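Local coordinates for protein ATP phosphoribosyltransferase (PDB 1O63) that probably catalyses the first step of histidine biosynthesis, condensing ATP with 5-phosphoribosyl 1-diphosphate to give phosphoribosyl-ATP and diphosphate, at residues F80-N85 with I170-V175. Numbering follows the deposited sequence.
Sequences FFIPTN and IRTHVV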
# COMPACT_ATOMS: atom_id res chain seq x y z
N PHE A 80 -9.30 -5.45 -25.28
CA PHE A 80 -9.62 -4.18 -25.95
C PHE A 80 -9.22 -2.98 -25.11
O PHE A 80 -8.82 -3.11 -23.94
CB PHE A 80 -11.10 -4.15 -26.33
CG PHE A 80 -12.08 -4.25 -25.21
CD1 PHE A 80 -12.49 -3.12 -24.52
CD2 PHE A 80 -12.61 -5.48 -24.84
CE1 PHE A 80 -13.41 -3.20 -23.49
CE2 PHE A 80 -13.53 -5.57 -23.81
CZ PHE A 80 -13.93 -4.44 -23.14
N PHE A 81 -9.41 -1.80 -25.69
CA PHE A 81 -9.04 -0.52 -25.10
C PHE A 81 -10.16 0.22 -24.41
O PHE A 81 -11.23 0.46 -24.97
CB PHE A 81 -8.50 0.35 -26.27
CG PHE A 81 -7.98 1.70 -25.91
CD1 PHE A 81 -8.82 2.80 -25.84
CD2 PHE A 81 -6.62 1.90 -25.68
CE1 PHE A 81 -8.33 4.05 -25.52
CE2 PHE A 81 -6.14 3.15 -25.37
CZ PHE A 81 -6.99 4.24 -25.28
N ILE A 82 -9.94 0.68 -23.17
CA ILE A 82 -10.98 1.47 -22.46
C ILE A 82 -10.55 2.93 -22.44
O ILE A 82 -9.59 3.32 -21.77
CB ILE A 82 -11.20 0.92 -21.06
CG1 ILE A 82 -11.60 -0.57 -21.13
CG2 ILE A 82 -12.29 1.72 -20.33
CD1 ILE A 82 -11.63 -1.25 -19.77
N PRO A 83 -11.20 3.76 -23.26
CA PRO A 83 -10.85 5.12 -23.52
C PRO A 83 -10.53 6.10 -22.43
O PRO A 83 -9.53 6.86 -22.54
CB PRO A 83 -12.07 5.64 -24.34
CG PRO A 83 -12.57 4.45 -25.03
CD PRO A 83 -12.32 3.28 -24.14
N THR A 84 -11.42 6.35 -21.50
CA THR A 84 -11.31 7.40 -20.50
C THR A 84 -9.96 7.62 -19.88
O THR A 84 -9.38 6.78 -19.20
CB THR A 84 -12.37 7.18 -19.40
OG1 THR A 84 -13.57 6.73 -20.05
CG2 THR A 84 -12.66 8.45 -18.64
N ASN A 85 -9.43 8.86 -20.02
CA ASN A 85 -8.21 9.22 -19.30
C ASN A 85 -8.58 9.50 -17.85
O ASN A 85 -9.41 10.39 -17.59
CB ASN A 85 -7.58 10.48 -19.91
CG ASN A 85 -7.07 10.29 -21.31
OD1 ASN A 85 -6.69 9.19 -21.73
ND2 ASN A 85 -7.04 11.38 -22.08
N ILE A 170 -2.90 7.66 -17.61
CA ILE A 170 -3.41 6.49 -16.92
C ILE A 170 -4.89 6.28 -17.24
O ILE A 170 -5.72 7.18 -17.09
CB ILE A 170 -3.24 6.58 -15.41
CG1 ILE A 170 -1.73 6.49 -15.04
CG2 ILE A 170 -4.00 5.47 -14.68
CD1 ILE A 170 -1.50 7.13 -13.67
N ARG A 171 -5.20 5.06 -17.64
CA ARG A 171 -6.57 4.69 -17.98
C ARG A 171 -6.89 3.35 -17.29
O ARG A 171 -6.03 2.69 -16.75
CB ARG A 171 -6.65 4.39 -19.50
CG ARG A 171 -6.04 5.43 -20.40
CD ARG A 171 -6.35 5.17 -21.87
NE ARG A 171 -6.21 6.41 -22.64
CZ ARG A 171 -5.03 6.89 -23.02
NH1 ARG A 171 -3.92 6.24 -22.68
NH2 ARG A 171 -4.99 8.02 -23.70
N THR A 172 -8.12 2.90 -17.49
CA THR A 172 -8.54 1.58 -17.03
C THR A 172 -8.21 0.59 -18.14
O THR A 172 -8.30 0.95 -19.31
CB THR A 172 -10.06 1.58 -16.79
OG1 THR A 172 -10.32 2.65 -15.86
CG2 THR A 172 -10.57 0.27 -16.25
N HIS A 173 -7.80 -0.63 -17.77
CA HIS A 173 -7.51 -1.64 -18.80
C HIS A 173 -8.31 -2.92 -18.41
O HIS A 173 -8.52 -3.08 -17.21
CB HIS A 173 -6.04 -2.03 -18.77
CG HIS A 173 -5.08 -0.93 -19.10
ND1 HIS A 173 -4.51 -0.78 -20.33
CD2 HIS A 173 -4.63 0.10 -18.34
CE1 HIS A 173 -3.74 0.32 -20.33
NE2 HIS A 173 -3.79 0.86 -19.12
N VAL A 174 -8.72 -3.70 -19.37
CA VAL A 174 -9.33 -5.02 -19.08
C VAL A 174 -8.27 -6.08 -19.37
O VAL A 174 -7.54 -5.99 -20.38
CB VAL A 174 -10.61 -5.27 -19.83
CG1 VAL A 174 -10.44 -5.03 -21.33
CG2 VAL A 174 -11.11 -6.72 -19.62
N VAL A 175 -8.10 -7.03 -18.45
CA VAL A 175 -7.06 -8.05 -18.56
C VAL A 175 -7.69 -9.43 -18.35
O VAL A 175 -8.63 -9.55 -17.56
CB VAL A 175 -5.91 -7.87 -17.58
CG1 VAL A 175 -4.92 -6.82 -18.11
CG2 VAL A 175 -6.37 -7.52 -16.17
O HOH W 1 -7.48 -2.46 -21.78
O HOH W 2 -7.63 0.44 -21.83
O HOH W 3 -9.93 4.23 -19.40
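Ile-82 and Thr-172 face each other across ordered water, which does the work of direct strand-to-strand bonds between 80-85 and 170-175. One water accepts from Val-174 N and donates to Phe-80 O at 2.6 Å; a second accepts from Ile-82 N and donates to Thr-172 O; a third accepts from Thr-172 N and donates to both Ile-82 O and Thr-84 O. The segments run roughly antiparallel, 153° between their axes, and illustrate how two neighbouring strands of a sheet can be prised apart and rejoined through solvent. They belong to strands 81-94 and 161-176, the long pair that links the two lobes of this periplasmic-binding-protein-like fold; directly bonded pairing resumes where Ile-170 meets Ile-86 and Ser-87.

Apolar contacts line the face covered by helices 13-23 and 185-204. Val-174 CG1 sits over the centre of the Phe-80 ring, a CH-pi contact 3.9 Å from the centroid. Ile-82 CD1 reaches between Thr-172 CG2 and Val-174 CB, while its CB rests 3.4 Å from Thr-172 O.

Polar side-chain contacts gather at Arg-171, where CG beside the backbone N (chi1 -50°) and a chain extended from CG to NE carry the guanidinium alongside Asn-85. Its NE makes a weak bond to Pro-83 O (3.4 Å), which lies at the guanidinium edge. Asn-85 OD1 lies over one guanidinium face, 2.9 Å from Arg-171 NH2 but badly angled for a hydrogen bond; over the other comes Phe-81 CZ, the two planes 44° apart. With a leucine in place of this arginine, Pro-83 O would probably lose its weak side-chain donor, and Phe-81 CZ the NE it touches.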